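Dihydrofolate reductase (Moritella profunda, PDB 3IA4) catalyses, as a dihydrofolate reductase, the NADPH-dependent reduction of 7,8-dihydrofolate to tetrahydrofolate, and is held here with NADPH and the inhibitor methotrexate. Local coordinates at residues M1-L9 with A87-I96; P22-L31 with T115-G123. All coordinates share one frame; numbering follows the deposited sequence.

Contact 1. Residues M1-L9 with A87-I96. With MTX (methotrexate), chain F.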
loop_
_atom_site.group_PDB
_atom_site.type_symbol
_atom_site.label_atom_id
_atom_site.label_comp_id
_atom_site.label_asym_id
_atom_site.label_seq_id
_atom_site.Cartn_x
_atom_site.Cartn_y
_atom_site.Cartn_z
ATOM N N MET A 1 -6.026 15.796 7.610
ATOM C CA MET A 1 -5.192 14.666 7.129
ATOM C C MET A 1 -5.886 13.881 6.016
ATOM O O MET A 1 -7.025 13.443 6.156
ATOM C CB MET A 1 -4.840 13.703 8.276
ATOM C CG MET A 1 -4.066 12.448 7.809
ATOM S SD MET A 1 -3.816 11.394 9.258
ATOM C CE MET A 1 -2.359 12.148 9.914
ATOM N N ILE A 2 -5.210 13.741 4.897
ATOM C CA ILE A 2 -5.734 12.953 3.784
ATOM C C ILE A 2 -5.450 11.509 4.122
ATOM O O ILE A 2 -4.330 11.210 4.579
ATOM C CB ILE A 2 -4.972 13.370 2.517
ATOM C CG1 ILE A 2 -5.370 14.821 2.202
ATOM C CG2 ILE A 2 -5.229 12.433 1.359
ATOM C CD1 ILE A 2 -4.384 15.490 1.275
ATOM N N VAL A 3 -6.450 10.639 3.966
ATOM C CA VAL A 3 -6.223 9.206 4.129
ATOM C C VAL A 3 -6.054 8.558 2.794
ATOM O O VAL A 3 -6.951 8.593 1.963
ATOM C CB VAL A 3 -7.398 8.534 4.882
ATOM C CG1 VAL A 3 -7.211 7.015 4.912
ATOM C CG2 VAL A 3 -7.463 9.131 6.274
ATOM N N SER A 4 -4.847 8.089 2.526
ATOM C CA SER A 4 -4.535 7.511 1.206
ATOM C C SER A 4 -4.155 6.057 1.322
ATOM O O SER A 4 -3.604 5.684 2.334
ATOM C CB SER A 4 -3.358 8.285 0.577
ATOM O OG SER A 4 -3.733 9.635 0.351
ATOM N N MET A 5 -4.418 5.231 0.283
ATOM C CA MET A 5 -3.920 3.877 0.291
ATOM C C MET A 5 -3.097 3.730 -0.980
ATOM O O MET A 5 -3.429 4.341 -2.014
ATOM C CB MET A 5 -5.095 2.847 0.257
ATOM C CG MET A 5 -6.120 3.209 1.327
ATOM S SD MET A 5 -7.156 1.814 1.901
ATOM C CE MET A 5 -7.729 1.106 0.370
ATOM N N ILE A 6 -2.047 2.959 -0.905
ATOM C CA ILE A 6 -1.117 2.789 -2.055
ATOM C C ILE A 6 -0.950 1.295 -2.228
ATOM O O ILE A 6 -0.710 0.578 -1.257
ATOM C CB ILE A 6 0.252 3.502 -1.868
ATOM C CG1 ILE A 6 1.119 3.187 -3.096
ATOM C CG2 ILE A 6 0.935 3.033 -0.564
ATOM C CD1 ILE A 6 2.401 4.134 -3.246
ATOM N N ALA A 7 -1.090 0.818 -3.472
ATOM C CA ALA A 7 -0.957 -0.618 -3.758
ATOM C C ALA A 7 -0.562 -0.839 -5.191
ATOM O O ALA A 7 -0.857 0.020 -6.039
ATOM C CB ALA A 7 -2.365 -1.295 -3.554
ATOM N N ALA A 8 0.045 -1.998 -5.471
ATOM C CA ALA A 8 0.341 -2.371 -6.862
ATOM C C ALA A 8 -0.530 -3.614 -7.197
ATOM O O ALA A 8 -0.471 -4.628 -6.499
ATOM C CB ALA A 8 1.814 -2.741 -7.007
ATOM N N LEU A 9 -1.340 -3.472 -8.236
ATOM C CA LEU A 9 -2.324 -4.534 -8.621
ATOM C C LEU A 9 -1.956 -5.152 -9.954
ATOM O O LEU A 9 -1.869 -4.448 -10.961
ATOM C CB LEU A 9 -3.714 -3.972 -8.815
ATOM C CG LEU A 9 -4.597 -3.615 -7.572
ATOM C CD1 LEU A 9 -3.833 -2.684 -6.591
ATOM C CD2 LEU A 9 -5.925 -2.970 -8.120
ATOM N N ALA A 87 -0.154 8.644 13.823
ATOM C CA ALA A 87 0.083 9.449 12.609
ATOM C C ALA A 87 0.056 10.985 12.837
ATOM O O ALA A 87 0.616 11.771 12.054
ATOM C CB ALA A 87 -0.918 9.057 11.510
ATOM N N GLY A 88 -0.666 11.414 13.857
ATOM C CA GLY A 88 -0.626 12.814 14.254
ATOM C C GLY A 88 -1.281 13.764 13.239
ATOM O O GLY A 88 -2.065 13.335 12.393
ATOM N N ASP A 89 -0.956 15.055 13.281
ATOM C CA ASP A 89 -1.679 15.988 12.408
ATOM C C ASP A 89 -1.024 16.170 11.068
ATOM O O ASP A 89 -0.866 17.292 10.654
ATOM C CB ASP A 89 -1.745 17.387 13.059
ATOM C CG ASP A 89 -2.927 17.548 13.984
ATOM O OD1 ASP A 89 -4.094 17.600 13.471
ATOM O OD2 ASP A 89 -2.677 17.646 15.220
ATOM N N VAL A 90 -0.581 15.107 10.401
ATOM C CA VAL A 90 0.136 15.279 9.156
ATOM C C VAL A 90 -0.734 15.579 7.947
ATOM O O VAL A 90 -1.958 15.492 7.995
ATOM C CB VAL A 90 0.971 13.982 8.841
ATOM C CG1 VAL A 90 2.079 13.810 9.871
ATOM C CG2 VAL A 90 0.080 12.784 8.828
ATOM N N GLU A 91 -0.082 15.906 6.834
ATOM C CA GLU A 91 -0.833 16.241 5.630
ATOM C C GLU A 91 -1.562 14.991 5.121
ATOM O O GLU A 91 -2.716 15.080 4.749
ATOM C CB GLU A 91 0.108 16.825 4.577
ATOM C CG GLU A 91 -0.343 16.748 3.131
ATOM C CD GLU A 91 -1.458 17.693 2.751
ATOM O OE1 GLU A 91 -1.603 18.817 3.344
ATOM O OE2 GLU A 91 -2.208 17.289 1.819
ATOM N N GLU A 92 -0.871 13.841 5.173
ATOM C CA GLU A 92 -1.374 12.627 4.489
ATOM C C GLU A 92 -0.782 11.402 5.152
ATOM O O GLU A 92 0.421 11.344 5.371
ATOM C CB GLU A 92 -0.914 12.697 3.045
ATOM C CG GLU A 92 -1.453 11.631 2.136
ATOM C CD GLU A 92 -1.010 11.841 0.719
ATOM O OE1 GLU A 92 0.041 12.502 0.505
ATOM O OE2 GLU A 92 -1.678 11.363 -0.216
ATOM N N LEU A 93 -1.648 10.427 5.429
ATOM C CA LEU A 93 -1.298 9.137 6.009
ATOM C C LEU A 93 -1.331 8.143 4.826
ATOM O O LEU A 93 -2.245 8.245 3.997
ATOM C CB LEU A 93 -2.399 8.842 7.024
ATOM C CG LEU A 93 -2.673 7.568 7.752
ATOM C CD1 LEU A 93 -2.950 6.471 6.717
ATOM C CD2 LEU A 93 -1.455 7.325 8.553
ATOM N N MET A 94 -0.363 7.215 4.710
ATOM C CA MET A 94 -0.380 6.230 3.589
ATOM C C MET A 94 -0.608 4.824 4.122
ATOM O O MET A 94 0.231 4.315 4.852
ATOM C CB MET A 94 0.947 6.223 2.800
ATOM C CG MET A 94 1.425 7.556 2.263
ATOM S SD MET A 94 0.422 8.158 0.866
ATOM C CE MET A 94 0.945 7.009 -0.389
ATOM N N ILE A 95 -1.739 4.196 3.755
ATOM C CA ILE A 95 -1.985 2.780 4.080
ATOM C C ILE A 95 -1.316 1.926 3.012
ATOM O O ILE A 95 -1.614 2.109 1.809
ATOM C CB ILE A 95 -3.489 2.522 4.106
ATOM C CG1 ILE A 95 -4.206 3.353 5.239
ATOM C CG2 ILE A 95 -3.759 1.017 4.202
ATOM C CD1 ILE A 95 -4.028 2.814 6.628
ATOM N N ILE A 96 -0.398 1.055 3.408
ATOM C CA ILE A 96 0.466 0.399 2.409
ATOM C C ILE A 96 0.166 -1.079 2.304
ATOM O O ILE A 96 0.901 -1.834 1.658
ATOM C CB ILE A 96 1.978 0.582 2.649
ATOM C CG1 ILE A 96 2.469 -0.090 3.963
ATOM C CG2 ILE A 96 2.284 2.091 2.693
ATOM C CD1 ILE A 96 3.929 -0.411 3.918
HETATM N N1 MTX F . 4.046 -1.047 -4.375
HETATM C C2 MTX F . 2.997 -0.201 -4.291
HETATM N NA2 MTX F . 2.701 0.524 -5.386
HETATM N N3 MTX F . 2.281 -0.082 -3.133
HETATM C C4 MTX F . 2.612 -0.807 -2.022
HETATM N NA4 MTX F . 1.870 -0.684 -0.948
HETATM C C4A MTX F . 3.688 -1.636 -2.085
HETATM N N5 MTX F . 4.061 -2.335 -0.960
HETATM C C6 MTX F . 5.139 -3.180 -1.036
HETATM C C7 MTX F . 5.901 -3.332 -2.193
HETATM N N8 MTX F . 5.535 -2.594 -3.328
HETATM C C8A MTX F . 4.423 -1.763 -3.250
HETATM C C9 MTX F . 5.489 -3.958 0.227
HETATM N N10 MTX F . 6.798 -4.609 0.162
HETATM C CM MTX F . 6.800 -6.092 0.159
HETATM C C11 MTX F . 10.386 -2.416 0.137
HETATM C C12 MTX F . 10.417 -3.803 0.070
HETATM C C13 MTX F . 9.245 -4.531 0.092
HETATM C C14 MTX F . 8.021 -3.864 0.149
HETATM C C15 MTX F . 8.022 -2.472 0.191
HETATM C C16 MTX F . 9.174 -1.737 0.266
HETATM C C MTX F . 11.595 -1.586 0.058
HETATM O O MTX F . 12.832 -2.072 0.449
HETATM N N MTX F . 11.430 -0.369 -0.456
HETATM C CA MTX F . 12.450 0.640 -0.483
HETATM C CT MTX F . 11.895 1.921 0.098
HETATM O O1 MTX F . 10.654 2.162 -0.008
HETATM O O2 MTX F . 12.678 2.737 0.645
HETATM C CB MTX F . 12.915 0.955 -1.910
HETATM C CG MTX F . 13.543 -0.267 -2.577
HETATM C CD MTX F . 14.871 -0.715 -1.958
HETATM O OE1 MTX F . 15.516 -1.694 -2.435
HETATM O OE2 MTX F . 15.357 -0.133 -0.966
HETATM O O HOH W 1 -3.600 17.643 8.550
#
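Glu92 OE2 is gripped by three groups. Ser4 OG donates to Glu92 OE2 across the contact at 2.7 Å, meeting the anti lone pair of that oxygen, turned away from OE1. Tyr113 OH and Arg111 NH1, both from strand 111-117, are its other partners. OE1 forms a salt bridge with Lys39, so the charge of this buried carboxylate is probably balanced by Lys39 and Arg111. The side chain reaches Ser4 because CG is anti to the backbone N (chi1 -173°) and the chain stays extended beyond it. Cutting this side chain back to an alanine would probably leave Arg111 and Lys39 without their shared counter-charge and the Ser4 hydroxyl without its acceptor. Ile2 packs on the same side of the sheet, its CG2 3.9 Å from Glu92 CG.

The backbones pair as parallel strands. Ile2 and Ser4 each donate and accept: Ile2 N bonds Glu91 O, Leu93 N bonds Ile2 O, Ser4 N bonds Leu93 O, and Ile95 N bonds Ser4 O at 2.8 Å. Ile6 N closes the series on Ile95 O. On the other side of the sheet Met5 and Ile95 lie side by side, with Met5 CG 3.9 Å from Ile95 CB. Their side chains also touch helix 99-105. Met1 SD rests 3.7 Å from Leu93 CB, and a water joins Met1 N to Val90 O.

At the far end Ile6 CG2 meets Ile96 CG2 at 3.6 Å. Methotrexate NA4 donates to Ile6 O at 2.9 Å and, weakly, to Ile96 O. Two carbonyls from neighbouring strands thus hold the 4-amino group of the pteridine. The arrangement is the central parallel strand pair of the dihydrofolate reductase fold, whose C-terminal ends form part of the inhibitor site.

Contact 2. Residues P22-L31 with T115-G123. With MTX (methotrexate), chain F.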
loop_
_atom_site.group_PDB
_atom_site.type_symbol
_atom_site.label_atom_id
_atom_site.label_comp_id
_atom_site.label_asym_id
_atom_site.label_seq_id
_atom_site.Cartn_x
_atom_site.Cartn_y
_atom_site.Cartn_z
ATOM N N PRO A 22 3.870 -11.602 -6.325
ATOM C CA PRO A 22 4.268 -12.654 -7.285
ATOM C C PRO A 22 4.739 -12.103 -8.632
ATOM O O PRO A 22 4.196 -12.504 -9.690
ATOM C CB PRO A 22 2.977 -13.477 -7.463
ATOM C CG PRO A 22 1.912 -12.434 -7.324
ATOM C CD PRO A 22 2.408 -11.582 -6.123
ATOM N N TRP A 23 5.710 -11.187 -8.602
ATOM C CA TRP A 23 6.292 -10.642 -9.833
ATOM C C TRP A 23 7.650 -10.081 -9.482
ATOM O O TRP A 23 7.953 -9.819 -8.320
ATOM C CB TRP A 23 5.443 -9.517 -10.461
ATOM C CG TRP A 23 4.978 -8.427 -9.519
ATOM C CD1 TRP A 23 5.714 -7.389 -8.999
ATOM C CD2 TRP A 23 3.678 -8.329 -8.933
ATOM N NE1 TRP A 23 4.910 -6.588 -8.172
ATOM C CE2 TRP A 23 3.668 -7.172 -8.105
ATOM C CE3 TRP A 23 2.488 -9.097 -9.069
ATOM C CZ2 TRP A 23 2.531 -6.766 -7.390
ATOM C CZ3 TRP A 23 1.349 -8.698 -8.335
ATOM C CH2 TRP A 23 1.375 -7.532 -7.535
ATOM N N HIS A 24 8.474 -9.927 -10.515
ATOM C CA HIS A 24 9.777 -9.253 -10.388
ATOM C C HIS A 24 9.667 -7.895 -11.069
ATOM O O HIS A 24 9.476 -7.838 -12.281
ATOM C CB HIS A 24 10.873 -10.090 -11.092
ATOM C CG HIS A 24 12.253 -9.506 -10.921
ATOM N ND1 HIS A 24 12.905 -8.817 -11.922
ATOM C CD2 HIS A 24 13.045 -9.431 -9.832
ATOM C CE1 HIS A 24 14.057 -8.352 -11.460
ATOM N NE2 HIS A 24 14.171 -8.727 -10.196
ATOM N N LEU A 25 9.748 -6.795 -10.311
ATOM C CA LEU A 25 9.554 -5.481 -10.873
ATOM C C LEU A 25 10.218 -4.438 -9.961
ATOM O O LEU A 25 9.570 -3.665 -9.268
ATOM C CB LEU A 25 7.998 -5.238 -10.999
ATOM C CG LEU A 25 7.503 -4.329 -12.108
ATOM C CD1 LEU A 25 8.028 -4.754 -13.534
ATOM C CD2 LEU A 25 5.937 -4.199 -12.077
ATOM N N PRO A 26 11.556 -4.430 -9.922
ATOM C CA PRO A 26 12.282 -3.602 -8.966
ATOM C C PRO A 26 11.962 -2.131 -9.092
ATOM O O PRO A 26 11.983 -1.430 -8.080
ATOM C CB PRO A 26 13.764 -3.793 -9.370
ATOM C CG PRO A 26 13.756 -4.696 -10.583
ATOM C CD PRO A 26 12.407 -5.289 -10.753
ATOM N N ALA A 27 11.725 -1.628 -10.301
ATOM C CA ALA A 27 11.459 -0.209 -10.437
ATOM C C ALA A 27 10.200 0.241 -9.732
ATOM O O ALA A 27 10.045 1.429 -9.415
ATOM C CB ALA A 27 11.342 0.193 -11.939
ATOM N N GLU A 28 9.237 -0.666 -9.599
ATOM C CA GLU A 28 7.979 -0.337 -8.943
ATOM C C GLU A 28 8.236 0.009 -7.478
ATOM O O GLU A 28 7.510 0.817 -6.903
ATOM C CB GLU A 28 7.001 -1.490 -9.023
ATOM C CG GLU A 28 5.563 -1.014 -9.089
ATOM C CD GLU A 28 4.946 -0.658 -7.730
ATOM O OE1 GLU A 28 5.232 -1.384 -6.762
ATOM O OE2 GLU A 28 4.174 0.338 -7.651
ATOM N N LEU A 29 9.253 -0.577 -6.864
ATOM C CA LEU A 29 9.531 -0.229 -5.446
ATOM C C LEU A 29 10.037 1.181 -5.334
ATOM O O LEU A 29 9.898 1.818 -4.261
ATOM C CB LEU A 29 10.591 -1.141 -4.788
ATOM C CG LEU A 29 10.203 -2.601 -4.657
ATOM C CD1 LEU A 29 11.369 -3.446 -4.037
ATOM C CD2 LEU A 29 8.927 -2.739 -3.825
ATOM N N GLN A 30 10.689 1.652 -6.398
ATOM C CA GLN A 30 11.130 3.048 -6.458
ATOM C C GLN A 30 9.925 3.976 -6.571
ATOM O O GLN A 30 9.929 5.074 -6.021
ATOM C CB GLN A 30 12.086 3.297 -7.632
ATOM C CG GLN A 30 13.391 2.523 -7.471
ATOM C CD GLN A 30 14.088 2.788 -6.145
ATOM O OE1 GLN A 30 14.274 3.946 -5.750
ATOM N NE2 GLN A 30 14.461 1.718 -5.439
ATOM N N LEU A 31 8.894 3.550 -7.305
ATOM C CA LEU A 31 7.666 4.327 -7.334
ATOM C C LEU A 31 7.053 4.386 -5.947
ATOM O O LEU A 31 6.579 5.436 -5.499
ATOM C CB LEU A 31 6.679 3.678 -8.336
ATOM C CG LEU A 31 5.331 4.339 -8.624
ATOM C CD1 LEU A 31 4.710 3.758 -9.911
ATOM C CD2 LEU A 31 4.394 4.161 -7.393
ATOM N N THR A 115 -0.785 1.370 -8.708
ATOM C CA THR A 115 0.014 0.956 -9.869
ATOM C C THR A 115 -0.708 -0.241 -10.480
ATOM O O THR A 115 -1.117 -1.143 -9.742
ATOM C CB THR A 115 1.349 0.495 -9.340
ATOM O OG1 THR A 115 2.022 1.642 -8.794
ATOM C CG2 THR A 115 2.223 -0.112 -10.478
ATOM N N HIS A 116 -0.973 -0.202 -11.789
ATOM C CA HIS A 116 -1.533 -1.364 -12.453
ATOM C C HIS A 116 -0.447 -1.996 -13.263
ATOM O O HIS A 116 0.150 -1.330 -14.126
ATOM C CB HIS A 116 -2.653 -0.896 -13.380
ATOM C CG HIS A 116 -3.743 -0.189 -12.656
ATOM N ND1 HIS A 116 -4.793 -0.869 -12.066
ATOM C CD2 HIS A 116 -3.972 1.128 -12.451
ATOM C CE1 HIS A 116 -5.622 0.011 -11.516
ATOM N NE2 HIS A 116 -5.138 1.223 -11.723
ATOM N N ILE A 117 -0.208 -3.292 -12.992
ATOM C CA ILE A 117 0.764 -4.090 -13.772
ATOM C C ILE A 117 0.095 -4.973 -14.823
ATOM O O ILE A 117 -0.888 -5.667 -14.527
ATOM C CB ILE A 117 1.550 -4.984 -12.779
ATOM C CG1 ILE A 117 2.138 -4.104 -11.680
ATOM C CG2 ILE A 117 2.616 -5.836 -13.543
ATOM C CD1 ILE A 117 2.763 -4.933 -10.500
ATOM N N GLU A 118 0.599 -4.959 -16.066
ATOM C CA GLU A 118 -0.033 -5.756 -17.104
ATOM C C GLU A 118 0.453 -7.189 -17.003
ATOM O O GLU A 118 1.385 -7.603 -17.728
ATOM C CB GLU A 118 0.272 -5.183 -18.487
ATOM C CG GLU A 118 -0.318 -3.811 -18.697
ATOM C CD GLU A 118 -0.126 -3.303 -20.143
ATOM O OE1 GLU A 118 0.124 -4.143 -21.061
ATOM O OE2 GLU A 118 -0.229 -2.070 -20.325
ATOM N N LEU A 119 -0.143 -7.952 -16.080
ATOM C CA LEU A 119 0.288 -9.313 -15.827
ATOM C C LEU A 119 -0.910 -10.080 -15.276
ATOM O O LEU A 119 -1.608 -9.552 -14.420
ATOM C CB LEU A 119 1.397 -9.278 -14.769
ATOM C CG LEU A 119 1.803 -10.633 -14.202
ATOM C CD1 LEU A 119 2.538 -11.513 -15.185
ATOM C CD2 LEU A 119 2.716 -10.276 -13.063
ATOM N N THR A 120 -1.175 -11.286 -15.807
ATOM C CA THR A 120 -2.148 -12.185 -15.161
ATOM C C THR A 120 -1.332 -13.219 -14.343
ATOM O O THR A 120 -0.513 -13.990 -14.887
ATOM C CB THR A 120 -2.996 -12.898 -16.176
ATOM O OG1 THR A 120 -3.775 -11.921 -16.880
ATOM C CG2 THR A 120 -3.929 -13.915 -15.478
ATOM N N THR A 121 -1.531 -13.194 -13.053
ATOM C CA THR A 121 -0.773 -14.088 -12.178
ATOM C C THR A 121 -1.752 -14.640 -11.145
ATOM O O THR A 121 -2.781 -14.012 -10.867
ATOM C CB THR A 121 0.450 -13.335 -11.555
ATOM O OG1 THR A 121 1.355 -14.272 -10.946
ATOM C CG2 THR A 121 0.043 -12.325 -10.562
ATOM N N GLU A 122 -1.497 -15.819 -10.610
ATOM C CA GLU A 122 -2.365 -16.335 -9.520
ATOM C C GLU A 122 -2.106 -15.610 -8.197
ATOM O O GLU A 122 -1.000 -15.215 -7.851
ATOM C CB GLU A 122 -2.139 -17.832 -9.311
ATOM C CG GLU A 122 -2.953 -18.688 -10.309
ATOM C CD GLU A 122 -2.626 -20.172 -10.171
ATOM O OE1 GLU A 122 -2.009 -20.558 -9.105
ATOM O OE2 GLU A 122 -2.919 -20.917 -11.150
ATOM N N GLY A 123 -3.172 -15.399 -7.433
ATOM C CA GLY A 123 -3.039 -14.730 -6.162
ATOM C C GLY A 123 -3.596 -15.522 -4.980
ATOM O O GLY A 123 -4.301 -16.500 -5.171
HETATM N N1 MTX F . 4.046 -1.047 -4.375
HETATM C C2 MTX F . 2.997 -0.201 -4.291
HETATM N NA2 MTX F . 2.701 0.524 -5.386
HETATM N N3 MTX F . 2.281 -0.082 -3.133
HETATM C C4 MTX F . 2.612 -0.807 -2.022
HETATM N NA4 MTX F . 1.870 -0.684 -0.948
HETATM C C4A MTX F . 3.688 -1.636 -2.085
HETATM N N5 MTX F . 4.061 -2.335 -0.960
HETATM C C6 MTX F . 5.139 -3.180 -1.036
HETATM C C7 MTX F . 5.901 -3.332 -2.193
HETATM N N8 MTX F . 5.535 -2.594 -3.328
HETATM C C8A MTX F . 4.423 -1.763 -3.250
HETATM C C9 MTX F . 5.489 -3.958 0.227
HETATM N N10 MTX F . 6.798 -4.609 0.162
HETATM C CM MTX F . 6.800 -6.092 0.159
HETATM C C11 MTX F . 10.386 -2.416 0.137
HETATM C C12 MTX F . 10.417 -3.803 0.070
HETATM C C13 MTX F . 9.245 -4.531 0.092
HETATM C C14 MTX F . 8.021 -3.864 0.149
HETATM C C15 MTX F . 8.022 -2.472 0.191
HETATM C C16 MTX F . 9.174 -1.737 0.266
HETATM C C MTX F . 11.595 -1.586 0.058
HETATM O O MTX F . 12.832 -2.072 0.449
HETATM N N MTX F . 11.430 -0.369 -0.456
HETATM C CA MTX F . 12.450 0.640 -0.483
HETATM C CT MTX F . 11.895 1.921 0.098
HETATM O O1 MTX F . 10.654 2.162 -0.008
HETATM O O2 MTX F . 12.678 2.737 0.645
HETATM C CB MTX F . 12.915 0.955 -1.910
HETATM C CG MTX F . 13.543 -0.267 -2.577
HETATM C CD MTX F . 14.871 -0.715 -1.958
HETATM O OE1 MTX F . 15.516 -1.694 -2.435
HETATM O OE2 MTX F . 15.357 -0.133 -0.966
#
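The Trp23 indole carries Ile117 CD1 over one face, 3.7 Å from the centroid of the five-membered ring in a CH-pi contact. The methyl is displaced toward the rim and lies nearest Trp23 CE2. Thr121 CG2 sits at an edge of the indole, near its plane. Leu119 CD2 approaches obliquely and touches Trp23 CB at 3.8 Å. The indole takes this place with CG between the backbone N and the carbonyl carbon (chi1 48°). Bound NADPH also touches Trp23.

Leu25 joins the same apolar patch. Leu25 CD2 and Ile117 CD1 meet tip to tip at 3.6 Å, so one methyl of Ile117 serves both Trp23 and Leu25. Farther out, Pro22 CG packs 3.7 Å from Thr121 CG2, the two side chains crossing at a slant.

In the dihydrofolate reductase fold this contact sets helix 26-36 and the segment leading into it against the end of strand 111-117 and the residues that follow it, beside the pteridine pocket. The acidic residue of that pocket is Glu28. Methotrexate NA2 donates to Glu28 OE2 at 2.7 Å in an almost straight bond. Glu28 OE1 lies 2.7 Å from methotrexate N1. The carboxylate therefore spans the ring nitrogen and the 2-amino group.

Thr115 OG1 donates to Glu28 OE2 as well, at 2.8 Å. It comes from the anti side, 25° out of the carboxylate plane. This second bond ties Glu28 to the strand, and Glu28 CG also packs on Thr115 CG2. The bend at Glu28 chi2 (-82°) turns the carboxylate toward both partners. Leu31 places its two methyls beside the threonine hydroxyl, with CD1 3.6 Å from Thr115 OG1.

How the contacts relate
The chain starts in contact 1 with strand 2-9, then passes through 22-31, the first half of contact 2. It returns at 87-96 to close contact 1, bringing strand 92-97 beside strand 2-9. It then runs on to 115-123, which closes contact 2. The two loops therefore cross. Strand 2-9 lies between strands 92-97 and 111-117 in the main sheet, so the contacts share that sheet, although their centres are about 20 Å apart. They meet where Leu9 probably hydrogen-bonds to Thr115 and Ile117, and where Ala8 packs on Trp23 and Glu28. Methotrexate bridges them, touching both contacts through its pteridine.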